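Long-range contacts in putative modification methylase (PDB 2ZIG), which probably transfers a methyl group from S-adenosyl-L-methionine to the N4 amino group of cytosine in DNA, as other members of the N4 methyltransferase family do: residues R78-V83 and R124-D129; D118-C123 and Y169-R174; A39-V44 and R85-G90; R227-F232 and W256-L261. One frame throughout, in Å; residues are numbered along the deposited sequence.

Contact 1. Residues R78-V83 and R124-D129; sequences RVWREV and RKLGFD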
loop_
_atom_site.group_PDB
_atom_site.type_symbol
_atom_site.label_atom_id
_atom_site.label_comp_id
_atom_site.label_asym_id
_atom_site.label_seq_id
_atom_site.Cartn_x
_atom_site.Cartn_y
_atom_site.Cartn_z
ATOM N N ARG B 78 -15.911 -12.293 4.032
ATOM C CA ARG B 78 -16.461 -13.560 4.492
ATOM C C ARG B 78 -15.474 -14.692 4.216
ATOM O O ARG B 78 -15.474 -15.721 4.902
ATOM C CB ARG B 78 -17.793 -13.840 3.806
ATOM C CG ARG B 78 -18.942 -12.981 4.318
ATOM C CD ARG B 78 -20.252 -13.414 3.672
ATOM N NE ARG B 78 -20.162 -13.346 2.216
ATOM C CZ ARG B 78 -21.098 -13.789 1.382
ATOM N NH1 ARG B 78 -22.208 -14.340 1.858
ATOM N NH2 ARG B 78 -20.917 -13.686 0.069
ATOM N N VAL B 79 -14.634 -14.492 3.204
ATOM C CA VAL B 79 -13.618 -15.476 2.855
ATOM C C VAL B 79 -12.443 -15.339 3.826
ATOM O O VAL B 79 -11.942 -16.333 4.354
ATOM C CB VAL B 79 -13.111 -15.260 1.417
ATOM C CG1 VAL B 79 -11.982 -16.232 1.105
ATOM C CG2 VAL B 79 -14.261 -15.439 0.437
ATOM N N TRP B 80 -12.015 -14.103 4.070
ATOM C CA TRP B 80 -10.900 -13.847 4.981
ATOM C C TRP B 80 -11.251 -14.383 6.379
ATOM O O TRP B 80 -10.370 -14.839 7.119
ATOM C CB TRP B 80 -10.591 -12.338 5.064
ATOM C CG TRP B 80 -10.372 -11.619 3.740
ATOM C CD1 TRP B 80 -10.717 -10.327 3.455
ATOM C CD2 TRP B 80 -9.756 -12.137 2.545
ATOM N NE1 TRP B 80 -10.363 -10.012 2.166
ATOM C CE2 TRP B 80 -9.771 -11.101 1.585
ATOM C CE3 TRP B 80 -9.196 -13.374 2.193
ATOM C CZ2 TRP B 80 -9.247 -11.265 0.292
ATOM C CZ3 TRP B 80 -8.677 -13.538 0.911
ATOM C CH2 TRP B 80 -8.707 -12.484 -0.025
ATOM N N ARG B 81 -12.535 -14.325 6.740
ATOM C CA ARG B 81 -12.988 -14.821 8.050
ATOM C C ARG B 81 -12.718 -16.308 8.188
ATOM O O ARG B 81 -12.210 -16.756 9.209
ATOM C CB ARG B 81 -14.482 -14.581 8.260
ATOM C CG ARG B 81 -14.837 -13.198 8.748
ATOM C CD ARG B 81 -16.190 -13.196 9.451
ATOM N NE ARG B 81 -16.586 -11.845 9.838
ATOM C CZ ARG B 81 -16.879 -10.877 8.974
ATOM N NH1 ARG B 81 -16.827 -11.113 7.668
ATOM N NH2 ARG B 81 -17.205 -9.669 9.417
ATOM N N GLU B 82 -13.080 -17.076 7.168
ATOM C CA GLU B 82 -12.837 -18.513 7.196
ATOM C C GLU B 82 -11.336 -18.785 7.182
ATOM O O GLU B 82 -10.855 -19.676 7.884
ATOM C CB GLU B 82 -13.492 -19.205 5.993
ATOM C CG GLU B 82 -15.003 -19.338 6.092
ATOM C CD GLU B 82 -15.440 -19.953 7.408
ATOM O OE1 GLU B 82 -14.912 -21.019 7.777
ATOM O OE2 GLU B 82 -16.313 -19.368 8.077
ATOM N N VAL B 83 -10.599 -18.023 6.376
ATOM C CA VAL B 83 -9.154 -18.196 6.302
ATOM C C VAL B 83 -8.556 -18.020 7.693
ATOM O O VAL B 83 -7.707 -18.799 8.114
ATOM C CB VAL B 83 -8.494 -17.161 5.351
ATOM C CG1 VAL B 83 -6.964 -17.149 5.565
ATOM C CG2 VAL B 83 -8.822 -17.512 3.902
ATOM N N ARG B 124 -7.730 -6.190 9.502
ATOM C CA ARG B 124 -7.468 -5.899 10.903
ATOM C C ARG B 124 -8.750 -6.137 11.695
ATOM O O ARG B 124 -8.731 -6.774 12.746
ATOM C CB ARG B 124 -7.040 -4.451 11.082
ATOM C CG ARG B 124 -6.819 -4.056 12.534
ATOM C CD ARG B 124 -6.887 -2.554 12.675
ATOM N NE ARG B 124 -6.067 -1.936 11.645
ATOM C CZ ARG B 124 -6.333 -0.774 11.065
ATOM N NH1 ARG B 124 -7.406 -0.071 11.404
ATOM N NH2 ARG B 124 -5.528 -0.333 10.117
ATOM N N LYS B 125 -9.863 -5.630 11.169
ATOM C CA LYS B 125 -11.163 -5.782 11.818
ATOM C C LYS B 125 -11.462 -7.255 12.042
ATOM O O LYS B 125 -12.278 -7.604 12.892
ATOM C CB LYS B 125 -12.279 -5.190 10.951
ATOM C CG LYS B 125 -11.948 -3.862 10.293
ATOM C CD LYS B 125 -11.754 -2.756 11.304
ATOM C CE LYS B 125 -11.560 -1.418 10.603
ATOM N NZ LYS B 125 -12.701 -1.113 9.686
ATOM N N LEU B 126 -10.808 -8.119 11.269
ATOM C CA LEU B 126 -11.026 -9.550 11.399
ATOM C C LEU B 126 -10.079 -10.220 12.391
ATOM O O LEU B 126 -10.220 -11.408 12.670
ATOM C CB LEU B 126 -10.918 -10.229 10.032
ATOM C CG LEU B 126 -11.835 -9.666 8.944
ATOM C CD1 LEU B 126 -11.794 -10.576 7.729
ATOM C CD2 LEU B 126 -13.268 -9.553 9.468
ATOM N N GLY B 127 -9.118 -9.466 12.921
ATOM C CA GLY B 127 -8.191 -10.032 13.890
ATOM C C GLY B 127 -6.766 -10.284 13.418
ATOM O O GLY B 127 -5.899 -10.645 14.214
ATOM N N PHE B 128 -6.516 -10.105 12.126
ATOM C CA PHE B 128 -5.185 -10.318 11.560
ATOM C C PHE B 128 -4.145 -9.304 12.038
ATOM O O PHE B 128 -4.475 -8.150 12.306
ATOM C CB PHE B 128 -5.260 -10.235 10.032
ATOM C CG PHE B 128 -5.781 -11.478 9.380
ATOM C CD1 PHE B 128 -4.982 -12.613 9.294
ATOM C CD2 PHE B 128 -7.068 -11.517 8.861
ATOM C CE1 PHE B 128 -5.458 -13.773 8.698
ATOM C CE2 PHE B 128 -7.550 -12.673 8.263
ATOM C CZ PHE B 128 -6.742 -13.802 8.181
ATOM N N ASP B 129 -2.893 -9.741 12.147
ATOM C CA ASP B 129 -1.805 -8.834 12.518
ATOM C C ASP B 129 -1.240 -8.372 11.191
ATOM O O ASP B 129 -0.798 -9.191 10.386
ATOM C CB ASP B 129 -0.672 -9.545 13.263
ATOM C CG ASP B 129 -0.901 -9.623 14.746
ATOM O OD1 ASP B 129 -1.466 -8.670 15.313
ATOM O OD2 ASP B 129 -0.493 -10.635 15.349
#
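Leu126 bridges Trp80 and Arg81 of helix 66-86 just where helix 115-125 ends in a Schellman motif, with Gly127 at positive phi, in the Rossmann-like methyltransferase fold. Its CB and CG carry the side chain toward the neighbouring helix, CG anti to the carbonyl carbon (chi1 -55°), and the two methyls then divide the work. CD1 presses on Trp80 CB at 3.4 Å, beside the root of the indole, whose ring runs on away from this segment toward Leu93 and Ile95 of strand 91-97. CD2 sits over the centre of one face of the Arg81 guanidinium, 3.9 Å from Arg81 CZ, the arginine crossing the leucine at about a right angle. With only the methyl of an alanine here, that guanidinium would probably lose its apolar cover and a gap would open beside Trp80 CB. Deeper in, Phe128 stands edge-on to the helix: its CZ lies 4.3 Å from Val83 CG1, and the carbonyl oxygen of Trp80 lies in the ring plane, 3.7 Å from Phe128 CE2.

Contact 2. Residues D118-C123 and Y169-R174; sequences DIQVRC and YILMQR
Gln120 and Cys123 of helix 115-125 face Leu171 and Gln173 of strand 167-174, the helix segment running almost exactly parallel to the strand (3°) with the axes 9.7 Å apart. Leu171 turns both methyls to the helix. CD1 meets Ile119 CG2 at 3.6 Å, the two side chains crossing at about a right angle, while CD2 lies 3.4 Å from Gln120 CG, aslant to that extended chain. This is helix-on-sheet packing in the Rossmann-like methyltransferase fold, where Leu171 and Gln173 project from one face of the central sheet and Met172 from the other. Gln173 bends at chi2 (-61°), which turns its amide back over Cys123 and places NE2 3.3 Å from Cys123 CB. The same NE2 donates to a water at 2.6 Å, and that water donates in turn to Gln120 O at 2.8 Å, joining a helix carbonyl to the strand. Asn130 ND2 bonds to the OE1 atoms of both Gln120 and Gln173, fixing which way each buried amide is turned.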
loop_
_atom_site.group_PDB
_atom_site.type_symbol
_atom_site.label_atom_id
_atom_site.label_comp_id
_atom_site.label_asym_id
_atom_site.label_seq_id
_atom_site.Cartn_x
_atom_site.Cartn_y
_atom_site.Cartn_z
ATOM N N ASP B 118 -8.014 -1.144 1.177
ATOM C CA ASP B 118 -9.299 -1.541 1.737
ATOM C C ASP B 118 -9.172 -2.939 2.317
ATOM O O ASP B 118 -9.741 -3.236 3.369
ATOM C CB ASP B 118 -10.391 -1.512 0.658
ATOM C CG ASP B 118 -10.981 -0.121 0.467
ATOM O OD1 ASP B 118 -11.500 0.427 1.461
ATOM O OD2 ASP B 118 -10.924 0.424 -0.656
ATOM N N ILE B 119 -8.402 -3.788 1.638
ATOM C CA ILE B 119 -8.196 -5.157 2.088
ATOM C C ILE B 119 -7.410 -5.159 3.396
ATOM O O ILE B 119 -7.810 -5.812 4.363
ATOM C CB ILE B 119 -7.429 -5.993 1.031
ATOM C CG1 ILE B 119 -8.230 -6.062 -0.278
ATOM C CG2 ILE B 119 -7.154 -7.400 1.562
ATOM C CD1 ILE B 119 -9.540 -6.746 -0.157
ATOM N N GLN B 120 -6.300 -4.422 3.433
ATOM C CA GLN B 120 -5.477 -4.355 4.646
ATOM C C GLN B 120 -6.283 -3.915 5.855
ATOM O O GLN B 120 -6.216 -4.531 6.914
ATOM C CB GLN B 120 -4.299 -3.383 4.476
ATOM C CG GLN B 120 -3.084 -3.975 3.803
ATOM C CD GLN B 120 -1.902 -3.026 3.804
ATOM O OE1 GLN B 120 -0.930 -3.224 4.530
ATOM N NE2 GLN B 120 -1.983 -1.989 2.995
ATOM N N VAL B 121 -7.039 -2.838 5.692
ATOM C CA VAL B 121 -7.847 -2.303 6.777
ATOM C C VAL B 121 -8.873 -3.324 7.275
ATOM O O VAL B 121 -8.909 -3.658 8.457
ATOM C CB VAL B 121 -8.553 -1.011 6.314
ATOM C CG1 VAL B 121 -9.547 -0.534 7.366
ATOM C CG2 VAL B 121 -7.505 0.066 6.049
ATOM N N ARG B 122 -9.691 -3.837 6.368
ATOM C CA ARG B 122 -10.710 -4.804 6.742
ATOM C C ARG B 122 -10.148 -6.063 7.401
ATOM O O ARG B 122 -10.817 -6.674 8.234
ATOM C CB ARG B 122 -11.548 -5.160 5.517
ATOM C CG ARG B 122 -12.439 -4.019 5.059
ATOM C CD ARG B 122 -12.997 -4.276 3.678
ATOM N NE ARG B 122 -14.037 -3.318 3.309
ATOM C CZ ARG B 122 -15.336 -3.496 3.538
ATOM N NH1 ARG B 122 -15.763 -4.601 4.136
ATOM N NH2 ARG B 122 -16.210 -2.572 3.161
ATOM N N CYS B 123 -8.925 -6.451 7.046
ATOM C CA CYS B 123 -8.324 -7.638 7.637
ATOM C C CYS B 123 -8.029 -7.425 9.116
ATOM O O CYS B 123 -8.076 -8.368 9.900
ATOM C CB CYS B 123 -7.043 -8.040 6.895
ATOM S SG CYS B 123 -7.329 -9.039 5.394
ATOM N N TYR B 169 0.453 -5.108 -4.875
ATOM C CA TYR B 169 0.821 -5.235 -3.478
ATOM C C TYR B 169 0.693 -6.660 -2.962
ATOM O O TYR B 169 -0.304 -7.327 -3.204
ATOM C CB TYR B 169 -0.070 -4.316 -2.636
ATOM C CG TYR B 169 -0.106 -2.879 -3.113
ATOM C CD1 TYR B 169 0.747 -1.918 -2.575
ATOM C CD2 TYR B 169 -0.972 -2.491 -4.131
ATOM C CE1 TYR B 169 0.736 -0.591 -3.046
ATOM C CE2 TYR B 169 -0.992 -1.180 -4.606
ATOM C CZ TYR B 169 -0.135 -0.237 -4.059
ATOM O OH TYR B 169 -0.161 1.055 -4.538
ATOM N N ILE B 170 1.713 -7.132 -2.259
ATOM C CA ILE B 170 1.632 -8.472 -1.705
ATOM C C ILE B 170 1.414 -8.270 -0.226
ATOM O O ILE B 170 2.356 -8.061 0.523
ATOM C CB ILE B 170 2.912 -9.290 -1.959
ATOM C CG1 ILE B 170 3.126 -9.438 -3.468
ATOM C CG2 ILE B 170 2.776 -10.685 -1.333
ATOM C CD1 ILE B 170 4.409 -10.175 -3.842
ATOM N N LEU B 171 0.142 -8.297 0.167
ATOM C CA LEU B 171 -0.267 -8.105 1.554
ATOM C C LEU B 171 0.062 -9.314 2.412
ATOM O O LEU B 171 -0.089 -10.450 1.985
ATOM C CB LEU B 171 -1.765 -7.818 1.607
ATOM C CG LEU B 171 -2.203 -6.655 0.706
ATOM C CD1 LEU B 171 -3.719 -6.505 0.739
ATOM C CD2 LEU B 171 -1.530 -5.383 1.177
ATOM N N MET B 172 0.513 -9.055 3.631
ATOM C CA MET B 172 0.872 -10.112 4.564
ATOM C C MET B 172 0.027 -9.950 5.825
ATOM O O MET B 172 0.185 -8.983 6.575
ATOM C CB MET B 172 2.357 -10.006 4.912
ATOM C CG MET B 172 3.281 -9.959 3.705
ATOM S SD MET B 172 3.709 -11.587 3.093
ATOM C CE MET B 172 5.004 -11.184 1.912
ATOM N N GLN B 173 -0.874 -10.902 6.044
ATOM C CA GLN B 173 -1.753 -10.867 7.199
ATOM C C GLN B 173 -1.547 -12.122 8.030
ATOM O O GLN B 173 -1.911 -13.220 7.609
ATOM C CB GLN B 173 -3.199 -10.756 6.731
ATOM C CG GLN B 173 -3.448 -9.512 5.887
ATOM C CD GLN B 173 -3.164 -8.242 6.652
ATOM O OE1 GLN B 173 -2.344 -7.417 6.237
ATOM N NE2 GLN B 173 -3.842 -8.073 7.785
ATOM N N ARG B 174 -0.964 -11.948 9.213
ATOM C CA ARG B 174 -0.671 -13.070 10.096
ATOM C C ARG B 174 -1.698 -13.301 11.189
ATOM O O ARG B 174 -2.196 -12.356 11.798
ATOM C CB ARG B 174 0.707 -12.872 10.737
ATOM C CG ARG B 174 1.198 -14.051 11.562
ATOM C CD ARG B 174 2.685 -13.927 11.875
ATOM N NE ARG B 174 2.985 -12.762 12.703
ATOM C CZ ARG B 174 4.216 -12.327 12.968
ATOM N NH1 ARG B 174 4.399 -11.259 13.731
ATOM N NH2 ARG B 174 5.268 -12.954 12.462
HETATM O O HOH W 1 -4.099 -5.575 8.392
#

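Contact 3. Residues A39-V44 and R85-G90; sequences ASVHLV and RLLVPG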
loop_
_atom_site.group_PDB
_atom_site.type_symbol
_atom_site.label_atom_id
_atom_site.label_comp_id
_atom_site.label_asym_id
_atom_site.label_seq_id
_atom_site.Cartn_x
_atom_site.Cartn_y
_atom_site.Cartn_z
ATOM N N ALA B 39 -7.777 -24.381 12.238
ATOM C CA ALA B 39 -6.340 -24.532 12.405
ATOM C C ALA B 39 -5.765 -25.700 11.619
ATOM O O ALA B 39 -4.923 -26.433 12.128
ATOM C CB ALA B 39 -6.006 -24.684 13.876
ATOM N N SER B 40 -6.214 -25.870 10.380
ATOM C CA SER B 40 -5.723 -26.951 9.538
ATOM C C SER B 40 -4.903 -26.453 8.343
ATOM O O SER B 40 -4.385 -27.259 7.574
ATOM C CB SER B 40 -6.894 -27.793 9.026
ATOM O OG SER B 40 -7.775 -27.023 8.224
ATOM N N VAL B 41 -4.790 -25.134 8.183
ATOM C CA VAL B 41 -4.044 -24.558 7.061
ATOM C C VAL B 41 -2.863 -23.723 7.543
ATOM O O VAL B 41 -2.986 -22.938 8.481
ATOM C CB VAL B 41 -4.963 -23.688 6.175
ATOM C CG1 VAL B 41 -4.142 -22.954 5.124
ATOM C CG2 VAL B 41 -6.005 -24.566 5.504
ATOM N N HIS B 42 -1.721 -23.889 6.884
ATOM C CA HIS B 42 -0.509 -23.178 7.280
ATOM C C HIS B 42 -0.245 -21.865 6.557
ATOM O O HIS B 42 0.271 -20.923 7.148
ATOM C CB HIS B 42 0.694 -24.103 7.098
ATOM C CG HIS B 42 0.524 -25.430 7.763
ATOM N ND1 HIS B 42 0.488 -25.574 9.134
ATOM C CD2 HIS B 42 0.310 -26.663 7.248
ATOM C CE1 HIS B 42 0.258 -26.839 9.434
ATOM N NE2 HIS B 42 0.146 -27.521 8.308
ATOM N N LEU B 43 -0.595 -21.812 5.279
ATOM C CA LEU B 43 -0.369 -20.623 4.470
ATOM C C LEU B 43 -1.405 -20.501 3.377
ATOM O O LEU B 43 -1.843 -21.497 2.822
ATOM C CB LEU B 43 1.014 -20.688 3.813
ATOM C CG LEU B 43 1.331 -19.679 2.699
ATOM C CD1 LEU B 43 1.360 -18.278 3.286
ATOM C CD2 LEU B 43 2.677 -20.014 2.055
ATOM N N VAL B 44 -1.780 -19.267 3.067
ATOM C CA VAL B 44 -2.727 -18.991 1.995
ATOM C C VAL B 44 -2.103 -17.964 1.034
ATOM O O VAL B 44 -1.634 -16.908 1.452
ATOM C CB VAL B 44 -4.048 -18.394 2.538
ATOM C CG1 VAL B 44 -4.990 -18.083 1.386
ATOM C CG2 VAL B 44 -4.702 -19.359 3.518
ATOM N N ARG B 85 -9.851 -18.612 10.453
ATOM C CA ARG B 85 -10.218 -19.755 11.267
ATOM C C ARG B 85 -9.438 -21.003 10.856
ATOM O O ARG B 85 -9.030 -21.801 11.701
ATOM C CB ARG B 85 -11.723 -19.995 11.140
ATOM C CG ARG B 85 -12.340 -20.719 12.307
ATOM C CD ARG B 85 -12.720 -22.117 11.915
ATOM N NE ARG B 85 -13.524 -22.132 10.700
ATOM C CZ ARG B 85 -13.883 -23.245 10.072
ATOM N NH1 ARG B 85 -13.511 -24.423 10.555
ATOM N NH2 ARG B 85 -14.591 -23.182 8.951
ATOM N N LEU B 86 -9.231 -21.166 9.554
ATOM C CA LEU B 86 -8.500 -22.308 9.023
ATOM C C LEU B 86 -7.006 -22.223 9.332
ATOM O O LEU B 86 -6.348 -23.227 9.605
ATOM C CB LEU B 86 -8.702 -22.390 7.506
ATOM C CG LEU B 86 -9.928 -23.096 6.923
ATOM C CD1 LEU B 86 -11.145 -22.870 7.786
ATOM C CD2 LEU B 86 -10.163 -22.589 5.513
ATOM N N LEU B 87 -6.471 -21.013 9.287
ATOM C CA LEU B 87 -5.056 -20.785 9.542
ATOM C C LEU B 87 -4.629 -21.259 10.936
ATOM O O LEU B 87 -5.376 -21.112 11.914
ATOM C CB LEU B 87 -4.766 -19.290 9.392
ATOM C CG LEU B 87 -3.626 -18.777 8.507
ATOM C CD1 LEU B 87 -3.650 -19.432 7.135
ATOM C CD2 LEU B 87 -3.763 -17.260 8.387
ATOM N N VAL B 88 -3.437 -21.845 11.022
ATOM C CA VAL B 88 -2.915 -22.284 12.305
ATOM C C VAL B 88 -2.274 -21.040 12.902
ATOM O O VAL B 88 -1.749 -20.198 12.172
ATOM C CB VAL B 88 -1.829 -23.375 12.157
ATOM C CG1 VAL B 88 -2.391 -24.577 11.430
ATOM C CG2 VAL B 88 -0.617 -22.817 11.418
ATOM N N PRO B 89 -2.312 -20.895 14.235
ATOM C CA PRO B 89 -1.702 -19.709 14.844
ATOM C C PRO B 89 -0.304 -19.487 14.299
ATOM O O PRO B 89 0.505 -20.408 14.271
ATOM C CB PRO B 89 -1.701 -20.054 16.329
ATOM C CG PRO B 89 -2.986 -20.834 16.466
ATOM C CD PRO B 89 -2.937 -21.754 15.254
ATOM N N GLY B 90 -0.021 -18.264 13.861
ATOM C CA GLY B 90 1.291 -17.966 13.319
ATOM C C GLY B 90 1.320 -18.066 11.803
ATOM O O GLY B 90 2.227 -17.538 11.161
#
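Val41 and Leu87 form a parallel bridge, their CA atoms 4.6 Å apart. Leu86 O takes the N-H of Val41 at 2.8 Å from well above its carbonyl plane, and a weak bond from Ser40 N besides. Returning the link, Val88 N donates to Val41 O at 2.8 Å, nearly along the C=O axis. The buried flank is apolar: Leu87 CD1 lies 3.8 Å from Val44 CG2 and also near Val41 CG1, while Val41 CG2 rests on Leu86 CB. Helix 66-86 here hands over to the sheet of the Rossmann-like fold, its last turn beside the start of strand 41-46; with the parallel neighbour 91-97 they form a beta-alpha-beta crossover. Val88 stays close on the partly exposed side, its CG1 3.2 Å from Ala39 O and its CG2 obliquely 3.7 Å from His42 ND1. The looser fit is at the outer rim, where Ala39 CB comes no nearer to Pro89 CD than 4.5 Å. Even there Ala39 N gives a nearly straight bond (174°) to Arg85 O at 2.9 Å.

Contact 4. Residues R227-F232 and W256-L261; sequences RLVRMF and WGRRAL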
loop_
_atom_site.group_PDB
_atom_site.type_symbol
_atom_site.label_atom_id
_atom_site.label_comp_id
_atom_site.label_asym_id
_atom_site.label_seq_id
_atom_site.Cartn_x
_atom_site.Cartn_y
_atom_site.Cartn_z
ATOM N N ARG B 227 8.009 -18.539 -4.789
ATOM C CA ARG B 227 8.821 -17.767 -3.861
ATOM C C ARG B 227 8.077 -17.609 -2.526
ATOM O O ARG B 227 8.660 -17.778 -1.457
ATOM C CB ARG B 227 9.132 -16.405 -4.493
ATOM C CG ARG B 227 10.204 -15.591 -3.804
ATOM C CD ARG B 227 10.596 -14.359 -4.643
ATOM N NE ARG B 227 11.410 -14.693 -5.815
ATOM C CZ ARG B 227 12.008 -13.795 -6.597
ATOM N NH1 ARG B 227 11.883 -12.490 -6.347
ATOM N NH2 ARG B 227 12.768 -14.198 -7.610
ATOM N N LEU B 228 6.784 -17.312 -2.586
ATOM C CA LEU B 228 5.992 -17.133 -1.370
ATOM C C LEU B 228 5.877 -18.443 -0.585
ATOM O O LEU B 228 6.050 -18.460 0.635
ATOM C CB LEU B 228 4.605 -16.580 -1.725
ATOM C CG LEU B 228 4.667 -15.147 -2.287
ATOM C CD1 LEU B 228 3.311 -14.730 -2.882
ATOM C CD2 LEU B 228 5.093 -14.187 -1.160
ATOM N N VAL B 229 5.605 -19.539 -1.288
ATOM C CA VAL B 229 5.500 -20.835 -0.633
ATOM C C VAL B 229 6.800 -21.142 0.114
ATOM O O VAL B 229 6.777 -21.505 1.290
ATOM C CB VAL B 229 5.225 -21.967 -1.652
ATOM C CG1 VAL B 229 5.336 -23.332 -0.966
ATOM C CG2 VAL B 229 3.836 -21.810 -2.247
ATOM N N ARG B 230 7.935 -20.978 -0.562
ATOM C CA ARG B 230 9.231 -21.261 0.054
ATOM C C ARG B 230 9.541 -20.368 1.244
ATOM O O ARG B 230 10.244 -20.779 2.166
ATOM C CB ARG B 230 10.350 -21.124 -0.980
ATOM C CG ARG B 230 10.199 -22.063 -2.171
ATOM C CD ARG B 230 11.372 -21.925 -3.106
ATOM N NE ARG B 230 12.624 -22.230 -2.420
ATOM C CZ ARG B 230 13.825 -21.950 -2.905
ATOM N NH1 ARG B 230 13.939 -21.348 -4.086
ATOM N NH2 ARG B 230 14.910 -22.275 -2.211
ATOM N N MET B 231 9.012 -19.148 1.223
ATOM C CA MET B 231 9.261 -18.194 2.298
ATOM C C MET B 231 8.333 -18.307 3.497
ATOM O O MET B 231 8.734 -18.010 4.614
ATOM C CB MET B 231 9.143 -16.757 1.783
ATOM C CG MET B 231 10.143 -16.335 0.736
ATOM S SD MET B 231 9.572 -14.773 0.019
ATOM C CE MET B 231 9.805 -13.610 1.449
ATOM N N PHE B 232 7.097 -18.731 3.278
ATOM C CA PHE B 232 6.168 -18.762 4.383
ATOM C C PHE B 232 5.437 -20.055 4.685
ATOM O O PHE B 232 4.291 -20.019 5.115
ATOM C CB PHE B 232 5.177 -17.610 4.207
ATOM C CG PHE B 232 5.842 -16.263 4.121
ATOM C CD1 PHE B 232 6.503 -15.728 5.231
ATOM C CD2 PHE B 232 5.860 -15.552 2.921
ATOM C CE1 PHE B 232 7.178 -14.503 5.148
ATOM C CE2 PHE B 232 6.532 -14.326 2.828
ATOM C CZ PHE B 232 7.193 -13.803 3.948
ATOM N N TRP B 256 7.030 -27.680 -4.741
ATOM C CA TRP B 256 7.948 -27.524 -3.615
ATOM C C TRP B 256 7.668 -28.383 -2.386
ATOM O O TRP B 256 8.002 -28.010 -1.268
ATOM C CB TRP B 256 8.042 -26.046 -3.223
ATOM C CG TRP B 256 8.820 -25.309 -4.236
ATOM C CD1 TRP B 256 8.350 -24.770 -5.401
ATOM C CD2 TRP B 256 10.246 -25.213 -4.300
ATOM N NE1 TRP B 256 9.397 -24.362 -6.191
ATOM C CE2 TRP B 256 10.571 -24.625 -5.541
ATOM C CE3 TRP B 256 11.280 -25.574 -3.430
ATOM C CZ2 TRP B 256 11.889 -24.393 -5.935
ATOM C CZ3 TRP B 256 12.595 -25.341 -3.822
ATOM C CH2 TRP B 256 12.884 -24.758 -5.065
ATOM N N GLY B 257 7.059 -29.544 -2.592
ATOM C CA GLY B 257 6.799 -30.423 -1.468
ATOM C C GLY B 257 5.792 -29.966 -0.424
ATOM O O GLY B 257 5.857 -30.409 0.719
ATOM N N ARG B 258 4.877 -29.075 -0.795
ATOM C CA ARG B 258 3.827 -28.636 0.124
ATOM C C ARG B 258 2.528 -29.257 -0.381
ATOM O O ARG B 258 2.410 -29.556 -1.568
ATOM C CB ARG B 258 3.674 -27.110 0.130
ATOM C CG ARG B 258 4.607 -26.382 1.073
ATOM C CD ARG B 258 6.042 -26.448 0.603
ATOM N NE ARG B 258 6.884 -25.532 1.360
ATOM C CZ ARG B 258 8.207 -25.470 1.248
ATOM N NH1 ARG B 258 8.839 -26.280 0.407
ATOM N NH2 ARG B 258 8.893 -24.588 1.967
ATOM N N ARG B 259 1.562 -29.452 0.512
ATOM C CA ARG B 259 0.269 -30.024 0.129
ATOM C C ARG B 259 -0.643 -28.908 -0.405
ATOM O O ARG B 259 -0.896 -27.912 0.281
ATOM C CB ARG B 259 -0.378 -30.698 1.343
ATOM C CG ARG B 259 0.499 -31.776 1.978
ATOM C CD ARG B 259 0.061 -32.104 3.402
ATOM N NE ARG B 259 -1.162 -32.896 3.448
ATOM C CZ ARG B 259 -1.881 -33.104 4.549
ATOM N NH1 ARG B 259 -1.506 -32.572 5.710
ATOM N NH2 ARG B 259 -2.976 -33.853 4.492
ATOM N N ALA B 260 -1.137 -29.075 -1.623
ATOM C CA ALA B 260 -1.990 -28.067 -2.222
ATOM C C ALA B 260 -3.456 -28.258 -1.886
ATOM O O ALA B 260 -3.980 -29.370 -1.925
ATOM C CB ALA B 260 -1.809 -28.052 -3.738
ATOM N N LEU B 261 -4.105 -27.152 -1.551
ATOM C CA LEU B 261 -5.524 -27.134 -1.237
ATOM C C LEU B 261 -6.081 -25.887 -1.914
ATOM O O LEU B 261 -5.517 -24.797 -1.781
ATOM C CB LEU B 261 -5.751 -27.041 0.274
ATOM C CG LEU B 261 -7.208 -27.091 0.745
ATOM C CD1 LEU B 261 -7.805 -28.419 0.305
ATOM C CD2 LEU B 261 -7.307 -26.930 2.268
HETATM O O HOH W 2 11.437 -23.150 2.066
#
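Arg230 lies flat on the indole of Trp256, guanidinium and ring planes only 2° apart, where helix 222-232 packs against the turn that leads from helix 248-255 into strand 259-264. A Schellman motif, with Gly257 at positive phi, ends helix 248-255 and starts this turn, which joins helix to strand in the Rossmann-like fold. The arginine chain bends at chi3 (59°), which lays its methylene and its charged end over the same ring: CD is centred above the six-membered ring in a CH-pi contact 3.5 Å from its centroid, whereas CZ is displaced to give an off-centre cation-pi interaction. NE makes the closest approach, 3.4 Å from Trp256 CZ3. Replacing Trp256 with a serine would probably cost the Arg230 guanidinium its flat support and leave it less restrained in its rotation.

Val229 and Arg258 slide past each other in opposite directions, Val229 CG1 lying 3.6 Å from Arg258 NE, obliquely to the guanidinium. The Arg258 group is tied at its rim. One in-plane water accepts from NH2 and donates to Arg230 O, and Ser233 O also receives a bond from NH2. NH1 donates to Trp256 O, the acceptor only 3° out of the guanidinium plane.

Overall arrangement
Contacts 1 and 2 share helix 115-125 and are largely buried, whereas contacts 3 and 4 are only partly so. Helix 66-86 serves both contact 1 and contact 3, and Phe128 CE1 touches Leu87 CD2 between them. Contact 2 lies between helix and sheet and contact 1 between helix 66-86 and the end of helix 115-125 with its following turn; both rely on apolar packing, though contact 2 also buries amides and a water. Contact 3, at the sheet itself, is dominated by backbone bonding, and contact 4 by arginine chemistry. Contacts 2 and 4 lie on opposite sides of the chain's centre, meeting where Met172 CE packs on Phe232 CE2. Contacts 1, 2 and 4 also touch the second subunit.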